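Local coordinates for acetyl xylan esterase (Metagenome, PDB 6XYC), which probably cleaves acetyl and feruloyl esters from complex natural xylans, as a bifunctional esterase of the alpha/beta-hydrolase fold, at residues A85-P88 / A89-D93; D20-E23 / S24-L27; T276-F279 / T280-T284; G195-P199 / R200-D204. All coordinates share one frame; numbering follows the deposited sequence.

Contact 1 of 4, residues A85-P88 / A89-D93; sequences AIWP and AQIQD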
loop_
_atom_site.group_PDB
_atom_site.type_symbol
_atom_site.label_atom_id
_atom_site.label_comp_id
_atom_site.label_asym_id
_atom_site.label_seq_id
_atom_site.Cartn_x
_atom_site.Cartn_y
_atom_site.Cartn_z
ATOM N N ALA A 85 -11.255 -13.487 -3.926
ATOM C CA ALA A 85 -11.507 -12.610 -5.060
ATOM C C ALA A 85 -10.181 -12.364 -5.756
ATOM O O ALA A 85 -9.195 -12.023 -5.094
ATOM C CB ALA A 85 -12.123 -11.282 -4.618
ATOM N N ILE A 86 -10.145 -12.521 -7.079
ATOM C CA ILE A 86 -8.875 -12.366 -7.782
ATOM C C ILE A 86 -8.695 -10.907 -8.180
ATOM O O ILE A 86 -9.629 -10.102 -8.081
ATOM C CB ILE A 86 -8.768 -13.304 -9.001
ATOM C CG1 ILE A 86 -9.793 -12.971 -10.077
ATOM C CG2 ILE A 86 -8.912 -14.758 -8.560
ATOM C CD1 ILE A 86 -9.465 -13.565 -11.425
ATOM N N TRP A 87 -7.485 -10.558 -8.595
ATOM C CA TRP A 87 -7.190 -9.224 -9.094
ATOM C C TRP A 87 -8.247 -8.805 -10.114
ATOM O O TRP A 87 -8.630 -9.612 -10.968
ATOM C CB TRP A 87 -5.794 -9.233 -9.727
ATOM C CG TRP A 87 -5.169 -7.914 -10.028
ATOM C CD1 TRP A 87 -4.930 -7.397 -11.262
ATOM C CD2 TRP A 87 -4.639 -6.978 -9.085
ATOM N NE1 TRP A 87 -4.304 -6.181 -11.149
ATOM C CE2 TRP A 87 -4.111 -5.899 -9.821
ATOM C CE3 TRP A 87 -4.569 -6.943 -7.689
ATOM C CZ2 TRP A 87 -3.523 -4.792 -9.209
ATOM C CZ3 TRP A 87 -3.989 -5.840 -7.084
ATOM C CH2 TRP A 87 -3.479 -4.778 -7.843
ATOM N N PRO A 88 -8.711 -7.546 -10.087
ATOM C CA PRO A 88 -8.224 -6.413 -9.282
ATOM C C PRO A 88 -8.994 -6.106 -7.990
ATOM O O PRO A 88 -9.016 -4.953 -7.564
ATOM C CB PRO A 88 -8.380 -5.239 -10.241
ATOM C CG PRO A 88 -9.679 -5.604 -11.012
ATOM C CD PRO A 88 -9.731 -7.126 -11.071
ATOM N N ALA A 89 -9.609 -7.124 -7.386
ATOM C CA ALA A 89 -10.367 -6.893 -6.163
ATOM C C ALA A 89 -9.546 -6.107 -5.146
ATOM O O ALA A 89 -10.044 -5.162 -4.526
ATOM C CB ALA A 89 -10.820 -8.226 -5.565
ATOM N N GLN A 90 -8.274 -6.470 -4.983
ATOM C CA GLN A 90 -7.481 -5.923 -3.891
ATOM C C GLN A 90 -7.213 -4.431 -4.064
ATOM O O GLN A 90 -7.255 -3.674 -3.085
ATOM C CB GLN A 90 -6.173 -6.702 -3.777
ATOM C CG GLN A 90 -6.331 -8.116 -3.228
ATOM C CD GLN A 90 -6.926 -9.080 -4.234
ATOM O OE1 GLN A 90 -6.787 -8.898 -5.442
ATOM N NE2 GLN A 90 -7.604 -10.110 -3.740
ATOM N N ILE A 91 -6.928 -3.983 -5.288
ATOM C CA ILE A 91 -6.707 -2.551 -5.474
ATOM C C ILE A 91 -8.033 -1.793 -5.474
ATOM O O ILE A 91 -8.090 -0.643 -5.024
ATOM C CB ILE A 91 -5.889 -2.293 -6.756
ATOM C CG1 ILE A 91 -5.527 -0.813 -6.867
ATOM C CG2 ILE A 91 -6.647 -2.746 -7.991
ATOM C CD1 ILE A 91 -4.750 -0.262 -5.668
ATOM N N GLN A 92 -9.118 -2.416 -5.942
ATOM C CA GLN A 92 -10.432 -1.793 -5.817
ATOM C C GLN A 92 -10.799 -1.596 -4.352
ATOM O O GLN A 92 -11.426 -0.594 -3.986
ATOM C CB GLN A 92 -11.496 -2.642 -6.513
ATOM C CG GLN A 92 -11.475 -2.557 -8.023
ATOM C CD GLN A 92 -12.707 -3.180 -8.643
ATOM O OE1 GLN A 92 -13.673 -3.494 -7.948
ATOM N NE2 GLN A 92 -12.681 -3.364 -9.954
ATOM N N ASP A 93 -10.418 -2.545 -3.497
ATOM C CA ASP A 93 -10.645 -2.387 -2.064
ATOM C C ASP A 93 -9.884 -1.186 -1.526
ATOM O O ASP A 93 -10.444 -0.346 -0.813
ATOM C CB ASP A 93 -10.228 -3.662 -1.333
ATOM C CG ASP A 93 -11.169 -4.820 -1.602
ATOM O OD1 ASP A 93 -12.267 -4.582 -2.143
ATOM O OD2 ASP A 93 -10.809 -5.976 -1.277
#
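Gln90 reaches back from the first turn of helix 89-103 to the loop before it, its NE2 giving a hydrogen bond to the backbone O of Ala85 (2.8 Å, N-H...O 162°). The acceptor lies in the amide plane, while the donor is tilted out of the carbonyl plane. A bend at chi2 (75°) turns the amide back along the chain, and NE2 also meets the backbone O of Arg80. The backbone adds bonds from Ala89 N to Ile86 O and, in helical i to i+4 fashion, from Gln92 N to Pro88 O (3.0 Å); Pro88, joined to Trp87 by a cis peptide bond, is the N-cap residue.

Apolar contacts fill the turn. CG2 of Ile91 lies over one face of the Trp87 six-membered ring, 4.1 Å from its centroid, a CH-pi contact, and CB of Pro88 covers the rim of the same face. CB of Ala85 and CB of Ala89 are pressed to 3.5 Å. The indole NE1 is spent on Leu208 O.

At the edge of that ring, 3.7 Å from CE3, lies OE1 of Gln90, buried without a hydrogen-bonding partner: the amide is held by its NH2 end alone, probably at some cost.

Contact 2 of 4, residues D20-E23 / S24-L27; sequences DSLE and SHNL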
loop_
_atom_site.group_PDB
_atom_site.type_symbol
_atom_site.label_atom_id
_atom_site.label_comp_id
_atom_site.label_asym_id
_atom_site.label_seq_id
_atom_site.Cartn_x
_atom_site.Cartn_y
_atom_site.Cartn_z
ATOM N N ASP A 20 -20.922 -2.405 3.149
ATOM C CA ASP A 20 -21.388 -3.785 3.150
ATOM C C ASP A 20 -21.147 -4.414 4.514
ATOM O O ASP A 20 -20.877 -3.709 5.492
ATOM C CB ASP A 20 -20.716 -4.593 2.031
ATOM C CG ASP A 20 -19.213 -4.702 2.185
ATOM O OD1 ASP A 20 -18.547 -4.843 1.139
ATOM O OD2 ASP A 20 -18.694 -4.682 3.319
ATOM N N SER A 21 -21.242 -5.741 4.594
ATOM C CA SER A 21 -21.113 -6.463 5.852
ATOM C C SER A 21 -19.877 -7.351 5.891
ATOM O O SER A 21 -19.820 -8.288 6.694
ATOM C CB SER A 21 -22.362 -7.310 6.099
ATOM O OG SER A 21 -22.388 -8.423 5.221
ATOM N N LEU A 22 -18.885 -7.078 5.050
ATOM C CA LEU A 22 -17.691 -7.908 4.974
ATOM C C LEU A 22 -16.582 -7.337 5.839
ATOM O O LEU A 22 -16.278 -6.142 5.763
ATOM C CB LEU A 22 -17.234 -8.039 3.516
ATOM C CG LEU A 22 -18.286 -8.657 2.588
ATOM C CD1 LEU A 22 -17.797 -8.642 1.148
ATOM C CD2 LEU A 22 -18.645 -10.071 3.027
ATOM N N GLU A 23 -15.994 -8.193 6.678
ATOM C CA GLU A 23 -14.852 -7.778 7.486
ATOM C C GLU A 23 -13.655 -7.418 6.614
ATOM O O GLU A 23 -12.825 -6.590 7.003
ATOM C CB GLU A 23 -14.483 -8.892 8.461
ATOM C CG GLU A 23 -13.506 -8.483 9.535
ATOM C CD GLU A 23 -13.146 -9.629 10.456
ATOM O OE1 GLU A 23 -14.063 -10.351 10.900
ATOM O OE2 GLU A 23 -11.943 -9.808 10.739
ATOM N N SER A 24 -13.554 -8.030 5.434
ATOM C CA SER A 24 -12.516 -7.676 4.474
ATOM C C SER A 24 -12.603 -6.227 4.026
ATOM O O SER A 24 -11.652 -5.729 3.416
ATOM C CB SER A 24 -12.609 -8.596 3.256
ATOM O OG SER A 24 -13.889 -8.501 2.649
ATOM N N HIS A 25 -13.713 -5.543 4.303
ATOM C CA HIS A 25 -13.882 -4.143 3.947
ATOM C C HIS A 25 -14.005 -3.263 5.186
ATOM O O HIS A 25 -14.704 -2.245 5.166
ATOM C CB HIS A 25 -15.100 -3.962 3.040
ATOM C CG HIS A 25 -14.879 -4.429 1.635
ATOM N ND1 HIS A 25 -15.904 -4.896 0.839
ATOM C CD2 HIS A 25 -13.753 -4.502 0.883
ATOM C CE1 HIS A 25 -15.418 -5.238 -0.342
ATOM N NE2 HIS A 25 -14.116 -5.007 -0.342
ATOM N N ASN A 26 -13.343 -3.653 6.269
ATOM C CA ASN A 26 -13.266 -2.845 7.475
ATOM C C ASN A 26 -11.920 -2.139 7.561
ATOM O O ASN A 26 -10.928 -2.566 6.970
ATOM C CB ASN A 26 -13.469 -3.702 8.725
ATOM C CG ASN A 26 -14.905 -4.128 8.918
ATOM O OD1 ASN A 26 -15.815 -3.626 8.264
ATOM N ND2 ASN A 26 -15.114 -5.062 9.844
ATOM N N LEU A 27 -11.898 -1.051 8.324
ATOM C CA LEU A 27 -10.656 -0.359 8.629
ATOM C C LEU A 27 -10.699 0.136 10.066
ATOM O O LEU A 27 -11.759 0.183 10.695
ATOM C CB LEU A 27 -10.412 0.814 7.668
ATOM C CG LEU A 27 -11.539 1.811 7.419
ATOM C CD1 LEU A 27 -11.637 2.818 8.540
ATOM C CD2 LEU A 27 -11.298 2.497 6.074
#
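Asp20 meets the edge of the His25 ring across the turn that joins strand 8-16 to the antiparallel strand 26-32, forming a His-carboxylate pair beside an Asx turn. The side chains cross at about a right angle, yet the carboxylate and imidazole planes are only 21° apart. ND1 of His25 gives a nearly straight hydrogen bond to the syn lone pair of Asp20 OD1 (2.7 Å), with the acceptor close to the ring plane. The other oxygen, OD2, is met from above the carboxylate plane by the backbone N of Leu22 (3.0 Å), which makes the Asx turn, and it also accepts from Asn16 ND2. With chi1 at 63°, CG of Asp20 sits between its own backbone N and carbonyl carbon. The far ring nitrogen, NE2, bonds to Asp93 OD1; carboxylates at both nitrogens may favour a charged imidazole, though Arg80, paired with the same Asp93 oxygen, would probably offset this.

Were Asp20 replaced by an alanine, ND1 of His25 and the amide of Leu22 would probably both lose their acceptor, and the loop would be less firmly held.

Over one face of the imidazole stands OG of Ser24, itself 3.5 Å from CB of Leu22. Backbone bonds from His25 N to Leu22 O and from Asn26 N to Glu23 O also shape the turn. CG of Glu23 lies 3.8 Å from ND2 of Asn26.

Contact 3 of 4, residues T276-F279 / T280-T284; sequences TDFF and TEQST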
loop_
_atom_site.group_PDB
_atom_site.type_symbol
_atom_site.label_atom_id
_atom_site.label_comp_id
_atom_site.label_asym_id
_atom_site.label_seq_id
_atom_site.Cartn_x
_atom_site.Cartn_y
_atom_site.Cartn_z
ATOM N N THR A 276 8.699 8.641 8.588
ATOM C CA THR A 276 7.964 9.772 9.145
ATOM C C THR A 276 8.550 11.097 8.680
ATOM O O THR A 276 7.804 12.054 8.461
ATOM C CB THR A 276 7.941 9.702 10.677
ATOM O OG1 THR A 276 9.270 9.567 11.187
ATOM C CG2 THR A 276 7.102 8.522 11.138
ATOM N N ASP A 277 9.870 11.172 8.508
ATOM C CA ASP A 277 10.468 12.366 7.922
ATOM C C ASP A 277 9.957 12.580 6.502
ATOM O O ASP A 277 9.589 13.700 6.123
ATOM C CB ASP A 277 11.998 12.257 7.934
ATOM C CG ASP A 277 12.601 12.552 9.297
ATOM O OD1 ASP A 277 11.848 12.950 10.213
ATOM O OD2 ASP A 277 13.830 12.387 9.451
ATOM N N PHE A 278 9.917 11.506 5.708
ATOM C CA PHE A 278 9.437 11.592 4.331
ATOM C C PHE A 278 8.004 12.106 4.285
ATOM O O PHE A 278 7.699 13.085 3.593
ATOM C CB PHE A 278 9.560 10.212 3.676
ATOM C CG PHE A 278 8.921 10.115 2.321
ATOM C CD1 PHE A 278 9.589 10.578 1.194
ATOM C CD2 PHE A 278 7.666 9.553 2.165
ATOM C CE1 PHE A 278 9.009 10.490 -0.065
ATOM C CE2 PHE A 278 7.075 9.463 0.910
ATOM C CZ PHE A 278 7.751 9.932 -0.208
ATOM N N PHE A 279 7.109 11.461 5.033
ATOM C CA PHE A 279 5.715 11.891 5.044
ATOM C C PHE A 279 5.589 13.317 5.552
ATOM O O PHE A 279 4.774 14.094 5.043
ATOM C CB PHE A 279 4.857 10.947 5.901
ATOM C CG PHE A 279 4.387 9.715 5.173
ATOM C CD1 PHE A 279 3.910 9.768 3.875
ATOM C CD2 PHE A 279 4.404 8.483 5.811
ATOM C CE1 PHE A 279 3.479 8.625 3.225
ATOM C CE2 PHE A 279 3.974 7.343 5.164
ATOM C CZ PHE A 279 3.512 7.411 3.872
ATOM N N THR A 280 6.388 13.683 6.557
ATOM C CA THR A 280 6.320 15.045 7.080
ATOM C C THR A 280 6.770 16.048 6.026
ATOM O O THR A 280 6.120 17.075 5.811
ATOM C CB THR A 280 7.166 15.191 8.347
ATOM O OG1 THR A 280 6.624 14.376 9.394
ATOM C CG2 THR A 280 7.195 16.659 8.795
ATOM N N GLU A 281 7.886 15.756 5.353
ATOM C CA GLU A 281 8.354 16.625 4.277
ATOM C C GLU A 281 7.318 16.719 3.161
ATOM O O GLU A 281 7.057 17.807 2.637
ATOM C CB GLU A 281 9.690 16.118 3.729
ATOM C CG GLU A 281 10.803 16.041 4.762
ATOM C CD GLU A 281 11.879 15.030 4.406
ATOM O OE1 GLU A 281 12.904 14.988 5.116
ATOM O OE2 GLU A 281 11.707 14.277 3.424
ATOM N N GLN A 282 6.713 15.588 2.791
ATOM C CA GLN A 282 5.695 15.600 1.747
ATOM C C GLN A 282 4.452 16.358 2.196
ATOM O O GLN A 282 3.808 17.040 1.393
ATOM C CB GLN A 282 5.330 14.167 1.358
ATOM C CG GLN A 282 6.454 13.394 0.696
ATOM C CD GLN A 282 6.750 13.887 -0.707
ATOM O OE1 GLN A 282 5.841 14.068 -1.518
ATOM N NE2 GLN A 282 8.026 14.107 -1.001
ATOM N N SER A 283 4.104 16.257 3.477
ATOM C CA SER A 283 2.894 16.896 3.979
ATOM C C SER A 283 2.926 18.408 3.803
ATOM O O SER A 283 1.866 19.043 3.792
ATOM C CB SER A 283 2.696 16.548 5.452
ATOM O OG SER A 283 3.869 16.819 6.199
ATOM N N THR A 284 4.114 18.989 3.651
ATOM C CA THR A 284 4.283 20.433 3.559
ATOM C C THR A 284 4.480 20.914 2.131
ATOM O O THR A 284 3.941 21.958 1.755
ATOM C CB THR A 284 5.481 20.873 4.404
ATOM O OG1 THR A 284 6.693 20.419 3.785
ATOM C CG2 THR A 284 5.386 20.307 5.816
#
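Helix 269-284, the C-terminal helix of this alpha/beta-hydrolase fold, packs against the central sheet, and here Thr276 to Phe279 meet the next turn, Thr280 to Thr284, by side chains as well as by the backbone. Three of the four i to i+4 backbone bonds run from Glu281 N to Asp277 O, from Gln282 N to Phe278 O and from Ser283 N to Phe279 O, each 2.8 Å long.

The carbonyl of Thr276 is gripped twice. Thr280 N and Thr280 OG1 reach its oxygen from opposite faces of the carbonyl plane, at 2.9 and 2.8 Å. The hydroxyl can do so because chi1 of Thr280 (-65°) sets OG1 beside its own backbone N, leaning toward the preceding turn. Thr280 thus returns its hydroxyl to the helix backbone.

Toward the sheet, Phe278 and Gln282 form the main side-chain pair. Phe278 and Phe279 are both buried: the first touches Ala164 and Val166 of strand 164-168, the second Val166 as well as Phe114 and Thr118 of strand 114-120. Gln282 lies across the Phe278 ring, its amide plane 22° from the ring plane. Its amide end is anchored beyond the helix, NE2 bonding to Asp221 OD2, which probably helps to keep the aliphatic part of the chain against the aromatic face. The contact is a CH-pi one, with CG of Gln282 3.9 Å from the ring centroid and 13° off the ring normal.

Contact 4 of 4, residues G195-P199 / R200-D204; sequences GKKDP and REEPD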
loop_
_atom_site.group_PDB
_atom_site.type_symbol
_atom_site.label_atom_id
_atom_site.label_comp_id
_atom_site.label_asym_id
_atom_site.label_seq_id
_atom_site.Cartn_x
_atom_site.Cartn_y
_atom_site.Cartn_z
ATOM N N GLY A 195 -5.835 -15.712 -10.378
ATOM C CA GLY A 195 -6.760 -16.790 -10.651
ATOM C C GLY A 195 -6.137 -18.164 -10.752
ATOM O O GLY A 195 -6.675 -19.012 -11.464
ATOM N N LYS A 196 -5.018 -18.406 -10.062
ATOM C CA LYS A 196 -4.288 -19.684 -10.119
ATOM C C LYS A 196 -3.919 -20.059 -11.556
ATOM O O LYS A 196 -4.070 -21.210 -11.976
ATOM C CB LYS A 196 -5.102 -20.790 -9.432
ATOM C CG LYS A 196 -5.394 -20.463 -7.976
ATOM C CD LYS A 196 -6.082 -21.602 -7.265
ATOM C CE LYS A 196 -7.466 -21.191 -6.794
ATOM N NZ LYS A 196 -7.415 -20.146 -5.733
ATOM N N LYS A 197 -3.473 -19.067 -12.322
ATOM C CA LYS A 197 -2.812 -19.272 -13.600
ATOM C C LYS A 197 -1.297 -19.272 -13.393
ATOM O O LYS A 197 -0.794 -18.772 -12.387
ATOM C CB LYS A 197 -3.213 -18.176 -14.591
ATOM C CG LYS A 197 -4.724 -18.054 -14.836
ATOM C CD LYS A 197 -5.046 -16.819 -15.680
ATOM C CE LYS A 197 -6.537 -16.590 -15.827
ATOM N NZ LYS A 197 -7.115 -15.800 -14.724
ATOM N N ASP A 198 -0.572 -19.838 -14.358
ATOM C CA ASP A 198 0.887 -19.846 -14.331
ATOM C C ASP A 198 1.394 -18.483 -14.784
ATOM O O ASP A 198 1.249 -18.136 -15.963
ATOM C CB ASP A 198 1.435 -20.955 -15.228
ATOM C CG ASP A 198 2.949 -21.089 -15.148
ATOM O OD1 ASP A 198 3.606 -20.227 -14.526
ATOM O OD2 ASP A 198 3.488 -22.066 -15.713
ATOM N N PRO A 199 1.989 -17.678 -13.896
ATOM C CA PRO A 199 2.492 -16.367 -14.345
ATOM C C PRO A 199 3.407 -16.458 -15.558
ATOM O O PRO A 199 3.456 -15.521 -16.364
ATOM C CB PRO A 199 3.234 -15.833 -13.108
ATOM C CG PRO A 199 2.544 -16.508 -11.941
ATOM C CD PRO A 199 2.236 -17.906 -12.459
ATOM N N ARG A 200 4.130 -17.572 -15.715
ATOM C CA ARG A 200 5.022 -17.732 -16.857
ATOM C C ARG A 200 4.256 -17.822 -18.168
ATOM O O ARG A 200 4.853 -17.636 -19.234
ATOM C CB ARG A 200 5.893 -18.971 -16.685
ATOM C CG ARG A 200 6.852 -18.899 -15.517
ATOM C CD ARG A 200 7.488 -20.257 -15.269
ATOM N NE ARG A 200 6.486 -21.284 -14.995
ATOM C CZ ARG A 200 6.746 -22.588 -14.929
ATOM N NH1 ARG A 200 7.982 -23.033 -15.113
ATOM N NH2 ARG A 200 5.769 -23.445 -14.673
ATOM N N GLU A 201 2.952 -18.088 -18.118
ATOM C CA GLU A 201 2.134 -18.171 -19.319
ATOM C C GLU A 201 1.199 -16.986 -19.483
ATOM O O GLU A 201 0.384 -16.988 -20.413
ATOM C CB GLU A 201 1.297 -19.457 -19.309
ATOM C CG GLU A 201 2.103 -20.739 -19.280
ATOM C CD GLU A 201 1.272 -21.943 -18.884
ATOM O OE1 GLU A 201 0.027 -21.833 -18.887
ATOM O OE2 GLU A 201 1.864 -22.996 -18.569
ATOM N N GLU A 202 1.281 -15.979 -18.612
ATOM C CA GLU A 202 0.274 -14.920 -18.536
ATOM C C GLU A 202 0.950 -13.557 -18.491
ATOM O O GLU A 202 0.860 -12.830 -17.492
ATOM C CB GLU A 202 -0.625 -15.128 -17.317
ATOM C CG GLU A 202 -1.239 -16.518 -17.227
ATOM C CD GLU A 202 -2.353 -16.726 -18.229
ATOM O OE1 GLU A 202 -2.806 -15.734 -18.830
ATOM O OE2 GLU A 202 -2.780 -17.881 -18.415
ATOM N N PRO A 203 1.601 -13.157 -19.582
ATOM C CA PRO A 203 2.288 -11.854 -19.580
ATOM C C PRO A 203 1.352 -10.677 -19.368
ATOM O O PRO A 203 1.768 -9.655 -18.804
ATOM C CB PRO A 203 2.966 -11.790 -20.961
ATOM C CG PRO A 203 2.795 -13.146 -21.589
ATOM C CD PRO A 203 1.639 -13.819 -20.897
ATOM N N ASP A 204 0.095 -10.779 -19.810
ATOM C CA ASP A 204 -0.839 -9.674 -19.615
ATOM C C ASP A 204 -1.242 -9.545 -18.152
ATOM O O ASP A 204 -1.274 -8.438 -17.608
ATOM C CB ASP A 204 -2.066 -9.872 -20.503
ATOM C CG ASP A 204 -1.731 -9.773 -21.979
ATOM O OD1 ASP A 204 -0.916 -8.902 -22.344
ATOM O OD2 ASP A 204 -2.287 -10.564 -22.765
HETATM O O HOH W 1 -1.837 -20.057 -17.244
#
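Asp198 and Arg200 form a salt bridge in which the guanidinium comes side-on, giving one nitrogen to each carboxylate oxygen. NE meets the syn lone pair of OD1 at 3.1 Å (N-H...O 176°), and NH2 meets OD2 at 2.9 Å, tilted out of both planes. With CG trans to the backbone N (chi1 -175°), Asp198 brings its carboxylate alongside the guanidinium, the two planes 41° apart. OD1 also takes the backbone N of Arg200 from above its plane (3.0 Å), closing an Asx turn.

Backbone bonds from Glu201 N to Asp198 O (2.7 Å) and from Glu202 N to Pro199 O continue the turn. OE2 of Glu201 lies 3.4 Å from Asp198 OD2, a crowding of like charge that the arginine probably eases. One water links Glu201 OE1, Glu202 OE2 and the backbone N of Asp198. A leucine in place of Asp198 is likely to leave the Arg200 guanidinium without its carboxylate and free to swing away.

Apolar contact is slight: CB of Lys197 touches CG of Glu202 at 3.7 Å.

The turn joins helix 189-193 to helix 203-208, and buried Pro199 wedges between them, touching Glu190 and Ala191 on one and Val206 on the other.

In the fold
Three of the four contacts form a chain of neighbours, and the fourth stands apart. Contacts 1 and 2 meet where Asp93 OD1 comes 2.6 Å from His25 NE2, probably a hydrogen bond, tying the start of helix 89-103 to the loop before strand 26-32. Contact 1 also packs on contact 4, Ile86 CG2 lying 3.6 Å from Gly195 CA. Neither of these two supplies a residue to the pocket of the bound sulfonyl fluoride, the side chain of Gln90 being about 11 Å from the ligand and that of Pro199 about 8 Å. Contact 3 lies across the chain's centre from contacts 1 and 4, with its centre about 29 Å and 38 Å from theirs.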